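Local coordinates for BILBO1_N domain-containing protein (Trypanosoma brucei equiperdum, PDB 7A1I) that carries a BILBO1-type, ubiquitin-like N-terminal domain, probably serves the flagellar pocket collar region of trypanosomes, and probably docks partner proteins through an aromatic-rich surface, at residues V10-D15 and T41-Y46; N20-F25 and P103-P108; S60-N65 and Y87-D92. All blocks are in the same frame, centred on the assembly; numbering follows the deposited sequence.

Contact 1 (V10-D15 and T41-Y46); sequences VATDCD and TAFNNY
The ring of Phe-43, reaching from the helix to strand 10-14, has the methyl CG2 of Thr-12 over the centre of one face and the carbonyl oxygen of Val-10 at its edge, in the ring plane. CG2 sits 3.5 Å from the ring centroid and only 6° off the normal, a well-centred CH-pi contact. At the edge, Phe-43 CZ is 3.6 Å from Val-10 O, and Val-10 CG1 packs 3.9 Å from CE1 of the same ring. One turn further along, the Tyr-46 ring meets Cys-14 edge-on: SG lies 4.0 Å from CE1 and close to the ring plane, a sulfur-aromatic contact. The first torsion of Thr-12 sorts its two branches. OG1 lies opposite the backbone N (chi1 -163°) and bonds to Leu-88 O of the neighbouring strand, which leaves the methyl in the crowded position between N and carbonyl carbon, aimed at the helix. Phe-56 meets the same Phe-43 ring with its plane at about 50°. No hydrogen bond joins the two segments. Contact between them is largely apolar packing; the weakly positive ring edge turned to Val-10 O may add a little. Thr-12 divides its roles: the methyl faces the helix, while the hydroxyl is satisfied by Leu-88 O within the sheet.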
loop_
_atom_site.group_PDB
_atom_site.type_symbol
_atom_site.label_atom_id
_atom_site.label_comp_id
_atom_site.label_asym_id
_atom_site.label_seq_id
_atom_site.Cartn_x
_atom_site.Cartn_y
_atom_site.Cartn_z
ATOM N N VAL A 10 3.476 1.207 -0.295
ATOM C CA VAL A 10 2.109 0.726 -0.148
ATOM C C VAL A 10 1.435 0.871 -1.501
ATOM O O VAL A 10 1.444 1.965 -2.078
ATOM C CB VAL A 10 1.334 1.511 0.911
ATOM C CG1 VAL A 10 -0.050 0.927 1.074
ATOM C CG2 VAL A 10 2.111 1.468 2.261
ATOM N N ALA A 11 0.902 -0.229 -2.036
ATOM C CA ALA A 11 0.283 -0.173 -3.365
ATOM C C ALA A 11 -1.157 -0.662 -3.265
ATOM O O ALA A 11 -1.553 -1.283 -2.269
ATOM C CB ALA A 11 1.069 -0.995 -4.399
ATOM N N THR A 12 -1.953 -0.292 -4.266
ATOM C CA THR A 12 -3.360 -0.690 -4.332
ATOM C C THR A 12 -3.844 -0.509 -5.769
ATOM O O THR A 12 -3.150 0.065 -6.604
ATOM C CB THR A 12 -4.225 0.109 -3.333
ATOM O OG1 THR A 12 -5.492 -0.546 -3.116
ATOM C CG2 THR A 12 -4.448 1.544 -3.785
ATOM N N ASP A 13 -5.053 -0.992 -6.038
ATOM C CA ASP A 13 -5.644 -0.925 -7.369
ATOM C C ASP A 13 -6.483 0.337 -7.540
ATOM O O ASP A 13 -7.294 0.683 -6.682
ATOM C CB ASP A 13 -6.507 -2.164 -7.616
ATOM C CG ASP A 13 -7.063 -2.229 -9.032
ATOM O OD1 ASP A 13 -6.423 -2.876 -9.891
ATOM O OD2 ASP A 13 -8.151 -1.656 -9.279
ATOM N N CYS A 14 -6.309 1.013 -8.670
ATOM C CA CYS A 14 -7.090 2.196 -9.019
ATOM C C CYS A 14 -7.574 2.008 -10.454
ATOM O O CYS A 14 -6.803 2.161 -11.413
ATOM C CB CYS A 14 -6.277 3.472 -8.847
ATOM S SG CYS A 14 -7.240 4.970 -9.137
ATOM N N ASP A 15 -8.845 1.616 -10.570
ATOM C CA ASP A 15 -9.534 1.418 -11.844
ATOM C C ASP A 15 -8.739 0.523 -12.788
ATOM O O ASP A 15 -8.663 0.764 -13.997
ATOM C CB ASP A 15 -9.850 2.763 -12.490
ATOM C CG ASP A 15 -11.106 3.392 -11.919
ATOM O OD1 ASP A 15 -11.699 2.788 -10.996
ATOM O OD2 ASP A 15 -11.499 4.485 -12.379
ATOM N N THR A 41 -5.776 7.730 4.154
ATOM C CA THR A 41 -5.847 9.165 3.859
ATOM C C THR A 41 -5.253 9.474 2.485
ATOM O O THR A 41 -5.856 10.209 1.682
ATOM C CB THR A 41 -5.112 9.969 4.928
ATOM O OG1 THR A 41 -5.704 9.717 6.205
ATOM C CG2 THR A 41 -5.228 11.469 4.630
ATOM N N ALA A 42 -4.065 8.916 2.206
ATOM C CA ALA A 42 -3.341 9.223 0.977
ATOM C C ALA A 42 -4.088 8.731 -0.251
ATOM O O ALA A 42 -4.153 9.437 -1.261
ATOM C CB ALA A 42 -1.939 8.615 1.014
ATOM N N PHE A 43 -4.652 7.529 -0.195
ATOM C CA PHE A 43 -5.335 7.012 -1.371
ATOM C C PHE A 43 -6.711 7.634 -1.549
ATOM O O PHE A 43 -7.168 7.782 -2.689
ATOM C CB PHE A 43 -5.448 5.490 -1.312
ATOM C CG PHE A 43 -4.171 4.784 -1.645
ATOM C CD1 PHE A 43 -3.649 3.830 -0.776
ATOM C CD2 PHE A 43 -3.488 5.077 -2.813
ATOM C CE1 PHE A 43 -2.464 3.182 -1.073
ATOM C CE2 PHE A 43 -2.307 4.428 -3.121
ATOM C CZ PHE A 43 -1.789 3.480 -2.246
ATOM N N ASN A 44 -7.383 8.034 -0.470
ATOM C CA ASN A 44 -8.599 8.808 -0.679
ATOM C C ASN A 44 -8.291 10.131 -1.378
ATOM O O ASN A 44 -9.006 10.528 -2.304
ATOM C CB ASN A 44 -9.314 9.034 0.645
ATOM C CG ASN A 44 -10.297 7.933 0.964
ATOM O OD1 ASN A 44 -11.339 7.830 0.330
ATOM N ND2 ASN A 44 -9.972 7.101 1.966
ATOM N N ASN A 45 -7.208 10.810 -0.979
ATOM C CA ASN A 45 -6.837 12.037 -1.689
ATOM C C ASN A 45 -6.405 11.747 -3.123
ATOM O O ASN A 45 -6.668 12.544 -4.036
ATOM C CB ASN A 45 -5.725 12.770 -0.944
ATOM C CG ASN A 45 -6.246 13.562 0.237
ATOM O OD1 ASN A 45 -7.390 14.012 0.233
ATOM N ND2 ASN A 45 -5.414 13.719 1.263
ATOM N N TYR A 46 -5.726 10.623 -3.345
ATOM C CA TYR A 46 -5.354 10.262 -4.708
ATOM C C TYR A 46 -6.590 10.042 -5.578
ATOM O O TYR A 46 -6.724 10.655 -6.645
ATOM C CB TYR A 46 -4.462 9.018 -4.689
ATOM C CG TYR A 46 -3.960 8.629 -6.064
ATOM C CD1 TYR A 46 -4.583 7.614 -6.796
ATOM C CD2 TYR A 46 -2.877 9.275 -6.634
ATOM C CE1 TYR A 46 -4.131 7.272 -8.076
ATOM C CE2 TYR A 46 -2.418 8.930 -7.906
ATOM C CZ TYR A 46 -3.042 7.915 -8.608
ATOM O OH TYR A 46 -2.585 7.577 -9.862
#

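Contact 2 (N20-F25 and P103-P108); sequences NLRFLF and PYEGEP
Arg-22 leaves its strand with CG opposite the backbone N, then bends at chi2 and again at chi3 (-62°), while Glu-105 bends at its own chi2 (-66°); the two chains therefore run side by side, pointing the same way, and their charged ends meet above the strands. The salt bridge has Arg-22 NH2 2.8 Å from Glu-105 OE2, but guanidinium and carboxylate are canted 48° against each other, and every N-H...O bond between them is weak. OE1 lies at the guanidinium edge, in its plane, facing NE and NH2; the methyl CD1 of Leu-24 rests on one guanidinium face.

Beneath this pair the backbones run parallel. Tyr-104 N donates to Asn-20 O (2.9 Å), Arg-22 N to Tyr-104 O (2.8 Å), and Gly-106 N to Arg-22 O (2.8 Å). Arg-22 O also accepts a bond from water 1, which donates to Glu-105 OE1 as well and accepts from Glu-107 N, tying the start of the 3-10 turn to the strand. Pro-103 lies alongside Asn-20, whose amide ND2 is held by Pro-101 O and OD1 by Gln-85. On the face that carries Leu-21 and Tyr-104, Leu-21 CD2 touches Tyr-104 CB at 4.1 Å. With no side chain on Gly-106, the Phe-23 ring comes close to its backbone, CE2 3.8 Å from Gly-106 C.

Leu-21 and Phe-23 also pack on Ala-42 of the helix. The whole is a short parallel strand added at the sheet edge, next to the second strand of the N-terminal hairpin, in a domain whose strand order and single helix fit the ubiquitin-like beta-grasp fold.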
loop_
_atom_site.group_PDB
_atom_site.type_symbol
_atom_site.label_atom_id
_atom_site.label_comp_id
_atom_site.label_asym_id
_atom_site.label_seq_id
_atom_site.Cartn_x
_atom_site.Cartn_y
_atom_site.Cartn_z
ATOM N N ASN A 20 1.390 2.985 -6.490
ATOM C CA ASN A 20 2.351 2.699 -5.435
ATOM C C ASN A 20 2.819 4.015 -4.819
ATOM O O ASN A 20 3.163 4.947 -5.550
ATOM C CB ASN A 20 3.536 1.912 -6.017
ATOM C CG ASN A 20 4.341 1.187 -4.959
ATOM O OD1 ASN A 20 3.897 1.021 -3.841
ATOM N ND2 ASN A 20 5.538 0.752 -5.324
ATOM N N LEU A 21 2.803 4.089 -3.479
ATOM C CA LEU A 21 3.225 5.246 -2.692
ATOM C C LEU A 21 4.334 4.868 -1.712
ATOM O O LEU A 21 4.299 3.798 -1.099
ATOM C CB LEU A 21 2.061 5.822 -1.869
ATOM C CG LEU A 21 0.790 6.198 -2.622
ATOM C CD1 LEU A 21 -0.269 6.708 -1.654
ATOM C CD2 LEU A 21 1.101 7.239 -3.680
ATOM N N ARG A 22 5.297 5.766 -1.521
ATOM C CA ARG A 22 6.375 5.553 -0.562
ATOM C C ARG A 22 6.176 6.469 0.635
ATOM O O ARG A 22 5.939 7.672 0.464
ATOM C CB ARG A 22 7.742 5.810 -1.204
ATOM C CG ARG A 22 8.898 5.165 -0.461
ATOM C CD ARG A 22 9.468 6.057 0.615
ATOM N NE ARG A 22 10.007 7.292 0.062
ATOM C CZ ARG A 22 11.264 7.427 -0.341
ATOM N NH1 ARG A 22 12.102 6.402 -0.245
ATOM N NH2 ARG A 22 11.684 8.585 -0.830
ATOM N N PHE A 23 6.317 5.908 1.840
ATOM C CA PHE A 23 6.275 6.653 3.090
ATOM C C PHE A 23 7.596 6.478 3.828
ATOM O O PHE A 23 8.135 5.367 3.899
ATOM C CB PHE A 23 5.119 6.183 3.985
ATOM C CG PHE A 23 3.765 6.456 3.402
ATOM C CD1 PHE A 23 3.041 5.441 2.789
ATOM C CD2 PHE A 23 3.216 7.730 3.460
ATOM C CE1 PHE A 23 1.793 5.699 2.233
ATOM C CE2 PHE A 23 1.975 8.000 2.900
ATOM C CZ PHE A 23 1.259 6.991 2.291
ATOM N N LEU A 24 8.121 7.581 4.353
ATOM C CA LEU A 24 9.377 7.604 5.096
ATOM C C LEU A 24 9.082 7.841 6.571
ATOM O O LEU A 24 8.416 8.818 6.923
ATOM C CB LEU A 24 10.309 8.697 4.568
ATOM C CG LEU A 24 10.947 8.422 3.213
ATOM C CD1 LEU A 24 11.030 9.708 2.405
ATOM C CD2 LEU A 24 12.323 7.805 3.394
ATOM N N PHE A 25 9.584 6.960 7.429
ATOM C CA PHE A 25 9.391 7.076 8.867
ATOM C C PHE A 25 10.738 7.186 9.564
ATOM O O PHE A 25 11.795 6.938 8.974
ATOM C CB PHE A 25 8.616 5.876 9.425
ATOM C CG PHE A 25 7.271 5.693 8.809
ATOM C CD1 PHE A 25 6.140 6.240 9.401
ATOM C CD2 PHE A 25 7.135 4.987 7.610
ATOM C CE1 PHE A 25 4.893 6.079 8.815
ATOM C CE2 PHE A 25 5.894 4.815 7.022
ATOM C CZ PHE A 25 4.771 5.359 7.617
ATOM N N PRO A 103 7.191 3.886 -6.902
ATOM C CA PRO A 103 6.270 4.671 -6.079
ATOM C C PRO A 103 6.389 6.170 -6.332
ATOM O O PRO A 103 7.468 6.701 -6.599
ATOM C CB PRO A 103 6.716 4.335 -4.653
ATOM C CG PRO A 103 8.205 4.081 -4.797
ATOM C CD PRO A 103 8.344 3.385 -6.127
ATOM N N TYR A 104 5.255 6.853 -6.206
ATOM C CA TYR A 104 5.277 8.282 -5.930
ATOM C C TYR A 104 5.598 8.500 -4.452
ATOM O O TYR A 104 5.483 7.591 -3.628
ATOM C CB TYR A 104 3.922 8.920 -6.204
ATOM C CG TYR A 104 3.360 8.746 -7.594
ATOM C CD1 TYR A 104 4.036 9.229 -8.712
ATOM C CD2 TYR A 104 2.155 8.089 -7.788
ATOM C CE1 TYR A 104 3.512 9.080 -9.980
ATOM C CE2 TYR A 104 1.627 7.932 -9.050
ATOM C CZ TYR A 104 2.309 8.433 -10.143
ATOM O OH TYR A 104 1.791 8.270 -11.409
ATOM N N GLU A 105 5.947 9.737 -4.106
ATOM C CA GLU A 105 6.026 10.125 -2.708
ATOM C C GLU A 105 4.623 10.228 -2.116
ATOM O O GLU A 105 3.762 10.920 -2.655
ATOM C CB GLU A 105 6.758 11.457 -2.576
ATOM C CG GLU A 105 8.208 11.399 -3.025
ATOM C CD GLU A 105 9.077 10.523 -2.147
ATOM O OE1 GLU A 105 8.701 10.258 -0.979
ATOM O OE2 GLU A 105 10.133 10.070 -2.645
ATOM N N GLY A 106 4.395 9.555 -0.980
ATOM C CA GLY A 106 3.061 9.559 -0.397
ATOM C C GLY A 106 2.749 10.766 0.466
ATOM O O GLY A 106 1.574 11.117 0.615
ATOM N N GLU A 107 3.774 11.427 1.003
ATOM C CA GLU A 107 3.544 12.517 1.949
ATOM C C GLU A 107 2.738 13.687 1.393
ATOM O O GLU A 107 1.915 14.232 2.148
ATOM C CB GLU A 107 4.887 13.016 2.501
ATOM C CG GLU A 107 4.805 13.641 3.899
ATOM C CD GLU A 107 4.258 15.064 3.897
ATOM O OE1 GLU A 107 3.630 15.476 4.907
ATOM O OE2 GLU A 107 4.461 15.777 2.884
ATOM N N PRO A 108 2.909 14.133 0.133
ATOM C CA PRO A 108 2.074 15.253 -0.338
ATOM C C PRO A 108 0.595 14.934 -0.297
ATOM O O PRO A 108 -0.228 15.851 -0.191
ATOM C CB PRO A 108 2.578 15.493 -1.769
ATOM C CG PRO A 108 3.992 15.008 -1.739
ATOM C CD PRO A 108 3.991 13.824 -0.821
HETATM O O HOH W 1 6.809 10.468 1.315
#

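Contact 3 (S60-N65 and Y87-D92); sequences SAVVFN and YLFQPD. With NA (sodium ion), chain E; NA (sodium ion), chain F.
Backbone hydrogen bonds come first: strand 60-65 pairs antiparallel with strand 87-89. Val-62 and Tyr-87 form a hydrogen-bonded pair, with Val-62 N to Tyr-87 O at 2.9 Å and an equally long bond returned from Tyr-87 N to Val-62 O, both almost straight at the hydrogen (169° and 170°). Phe-89 N donates to Ser-60 O at 2.8 Å. Between them Ala-61 and Leu-88 make the non-hydrogen-bonded pair, where the CA of Ala-61 points a C-H at Tyr-87 O.

Apolar contacts follow the two faces of the sheet. On one, Ala-61 CB meets the CD2 methyl of Leu-88 at 3.7 Å. On the other, Val-62 lies beside Tyr-87, its CG2 3.7 Å from Tyr-87 CB; CG2 takes the place between backbone N and carbonyl carbon, and from there also reaches Phe-89 CE2 (3.9 Å). The two aromatic rings touch as well: Tyr-87 CD1 stands above one face of Phe-89, offset to the rim, while Phe-89 CD1 lies at the Tyr-87 edge.

In these segments each sodium is met by a backbone carbonyl oxygen. One is 3.0 Å from Gln-90 O and 2.2 Å from water 2, the other 2.9 Å from Phe-64 O; both carbonyl distances are long for sodium, so the grip looks loose.

The hydroxyl of buried Tyr-87 is hydrogen-bonded to Asp-95 OD1 and Lys-18 NZ. Apolar side chains of another protein's chain pack on Val-62, Phe-64, Tyr-87 and Phe-89, beside Trp-71, consistent with this face being a protein-binding surface. Leu-88, on the opposite face, packs against Leu-36 and Ser-39 of helix 32-50, and the pair of strands lies between strands 70-73 and 6-14.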
loop_
_atom_site.group_PDB
_atom_site.type_symbol
_atom_site.label_atom_id
_atom_site.label_comp_id
_atom_site.label_asym_id
_atom_site.label_seq_id
_atom_site.Cartn_x
_atom_site.Cartn_y
_atom_site.Cartn_z
ATOM N N SER A 60 -8.321 -5.828 3.469
ATOM C CA SER A 60 -7.285 -6.837 3.695
ATOM C C SER A 60 -5.925 -6.260 3.303
ATOM O O SER A 60 -5.840 -5.431 2.402
ATOM C CB SER A 60 -7.574 -8.109 2.882
ATOM O OG SER A 60 -6.590 -9.093 3.136
ATOM N N ALA A 61 -4.860 -6.660 4.010
ATOM C CA ALA A 61 -3.511 -6.174 3.701
ATOM C C ALA A 61 -2.491 -7.310 3.637
ATOM O O ALA A 61 -2.560 -8.248 4.436
ATOM C CB ALA A 61 -3.056 -5.131 4.732
ATOM N N VAL A 62 -1.535 -7.225 2.697
ATOM C CA VAL A 62 -0.450 -8.201 2.612
ATOM C C VAL A 62 0.882 -7.476 2.474
ATOM O O VAL A 62 0.952 -6.317 2.068
ATOM C CB VAL A 62 -0.625 -9.210 1.445
ATOM C CG1 VAL A 62 -1.768 -10.164 1.728
ATOM C CG2 VAL A 62 -0.807 -8.473 0.105
ATOM N N VAL A 63 1.956 -8.174 2.827
ATOM C CA VAL A 63 3.298 -7.618 2.725
ATOM C C VAL A 63 4.182 -8.647 2.042
ATOM O O VAL A 63 4.063 -9.853 2.294
ATOM C CB VAL A 63 3.869 -7.184 4.095
ATOM C CG1 VAL A 63 3.898 -8.360 5.110
ATOM C CG2 VAL A 63 5.260 -6.570 3.933
ATOM N N PHE A 64 5.038 -8.180 1.136
ATOM C CA PHE A 64 5.872 -9.100 0.376
ATOM C C PHE A 64 7.069 -9.544 1.210
ATOM O O PHE A 64 7.793 -8.715 1.763
ATOM C CB PHE A 64 6.342 -8.473 -0.935
ATOM C CG PHE A 64 7.041 -9.450 -1.845
ATOM C CD1 PHE A 64 8.405 -9.361 -2.074
ATOM C CD2 PHE A 64 6.323 -10.463 -2.464
ATOM C CE1 PHE A 64 9.042 -10.264 -2.920
ATOM C CE2 PHE A 64 6.951 -11.377 -3.298
ATOM C CZ PHE A 64 8.311 -11.273 -3.531
ATOM N N ASN A 65 7.290 -10.853 1.262
ATOM C CA ASN A 65 8.366 -11.462 2.029
ATOM C C ASN A 65 9.483 -11.793 1.049
ATOM O O ASN A 65 9.291 -12.587 0.124
ATOM C CB ASN A 65 7.864 -12.717 2.751
ATOM C CG ASN A 65 8.833 -13.231 3.817
ATOM O OD1 ASN A 65 10.007 -12.870 3.844
ATOM N ND2 ASN A 65 8.325 -14.064 4.714
ATOM N N TYR A 87 0.644 -4.328 0.011
ATOM C CA TYR A 87 -0.468 -4.247 -0.929
ATOM C C TYR A 87 -1.773 -4.258 -0.151
ATOM O O TYR A 87 -1.981 -5.126 0.704
ATOM C CB TYR A 87 -0.461 -5.404 -1.947
ATOM C CG TYR A 87 -1.423 -5.181 -3.091
ATOM C CD1 TYR A 87 -2.686 -5.784 -3.107
ATOM C CD2 TYR A 87 -1.065 -4.378 -4.172
ATOM C CE1 TYR A 87 -3.567 -5.575 -4.176
ATOM C CE2 TYR A 87 -1.942 -4.157 -5.234
ATOM C CZ TYR A 87 -3.182 -4.744 -5.229
ATOM O OH TYR A 87 -4.034 -4.536 -6.296
ATOM N N LEU A 88 -2.660 -3.316 -0.480
ATOM C CA LEU A 88 -3.951 -3.157 0.178
ATOM C C LEU A 88 -5.066 -3.615 -0.752
ATOM O O LEU A 88 -5.175 -3.128 -1.890
ATOM C CB LEU A 88 -4.180 -1.706 0.606
ATOM C CG LEU A 88 -3.083 -1.147 1.513
ATOM C CD1 LEU A 88 -3.369 0.310 1.900
ATOM C CD2 LEU A 88 -2.901 -2.028 2.763
ATOM N N PHE A 89 -5.842 -4.593 -0.298
ATOM C CA PHE A 89 -7.056 -4.998 -0.986
ATOM C C PHE A 89 -8.204 -4.090 -0.570
ATOM O O PHE A 89 -8.232 -3.562 0.547
ATOM C CB PHE A 89 -7.389 -6.460 -0.681
ATOM C CG PHE A 89 -6.390 -7.424 -1.225
ATOM C CD1 PHE A 89 -6.313 -7.657 -2.598
ATOM C CD2 PHE A 89 -5.512 -8.096 -0.377
ATOM C CE1 PHE A 89 -5.385 -8.536 -3.118
ATOM C CE2 PHE A 89 -4.586 -8.992 -0.891
ATOM C CZ PHE A 89 -4.520 -9.209 -2.273
ATOM N N GLN A 90 -9.151 -3.891 -1.489
ATOM C CA GLN A 90 -10.322 -3.067 -1.230
ATOM C C GLN A 90 -11.606 -3.874 -1.375
ATOM O O GLN A 90 -11.647 -4.868 -2.105
ATOM C CB GLN A 90 -10.388 -1.874 -2.194
ATOM C CG GLN A 90 -9.170 -0.981 -2.215
ATOM C CD GLN A 90 -9.223 -0.018 -3.391
ATOM O OE1 GLN A 90 -10.162 0.771 -3.506
ATOM N NE2 GLN A 90 -8.230 -0.088 -4.276
ATOM N N PRO A 91 -12.683 -3.454 -0.722
ATOM C CA PRO A 91 -13.996 -4.030 -1.027
ATOM C C PRO A 91 -14.525 -3.490 -2.352
ATOM O O PRO A 91 -14.082 -2.454 -2.845
ATOM C CB PRO A 91 -14.859 -3.561 0.147
ATOM C CG PRO A 91 -14.246 -2.246 0.538
ATOM C CD PRO A 91 -12.763 -2.418 0.331
ATOM N N ASP A 92 -15.481 -4.230 -2.930
ATOM C CA ASP A 92 -16.158 -3.833 -4.178
ATOM C C ASP A 92 -15.166 -3.584 -5.322
ATOM O O ASP A 92 -15.360 -2.690 -6.149
ATOM C CB ASP A 92 -17.031 -2.588 -3.952
ATOM C CG ASP A 92 -18.259 -2.869 -3.094
ATOM O OD1 ASP A 92 -19.058 -3.748 -3.483
ATOM O OD2 ASP A 92 -18.392 -2.246 -2.002
HETATM NA NA NA E . -11.326 -7.770 -1.573
HETATM NA NA NA F . 9.493 -7.929 4.005
HETATM O O HOH W 2 -10.152 -8.419 0.152
#

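In the fold
All three contacts involve one mixed sheet; contact 1 joins its strand 6-14 to helix 32-50. The centre of contact 1 is about 11 Å from that of contact 2 and about 12 Å from that of contact 3, whereas contacts 2 and 3 lie about 17 Å apart, centre to centre, on opposite sides of the chain's centre. Strand 10-14 joins both: Val-10 N probably bonds to Leu-21 O (2.8 Å) on one side, and Asp-13 O to Gln-90 NE2 (2.7 Å) on the other. Contact 3 carries the surface met by another protein's chain and the carbonyls that bind both sodium ions, one about 9 Å from the Thr-12 side chain of buried contact 1.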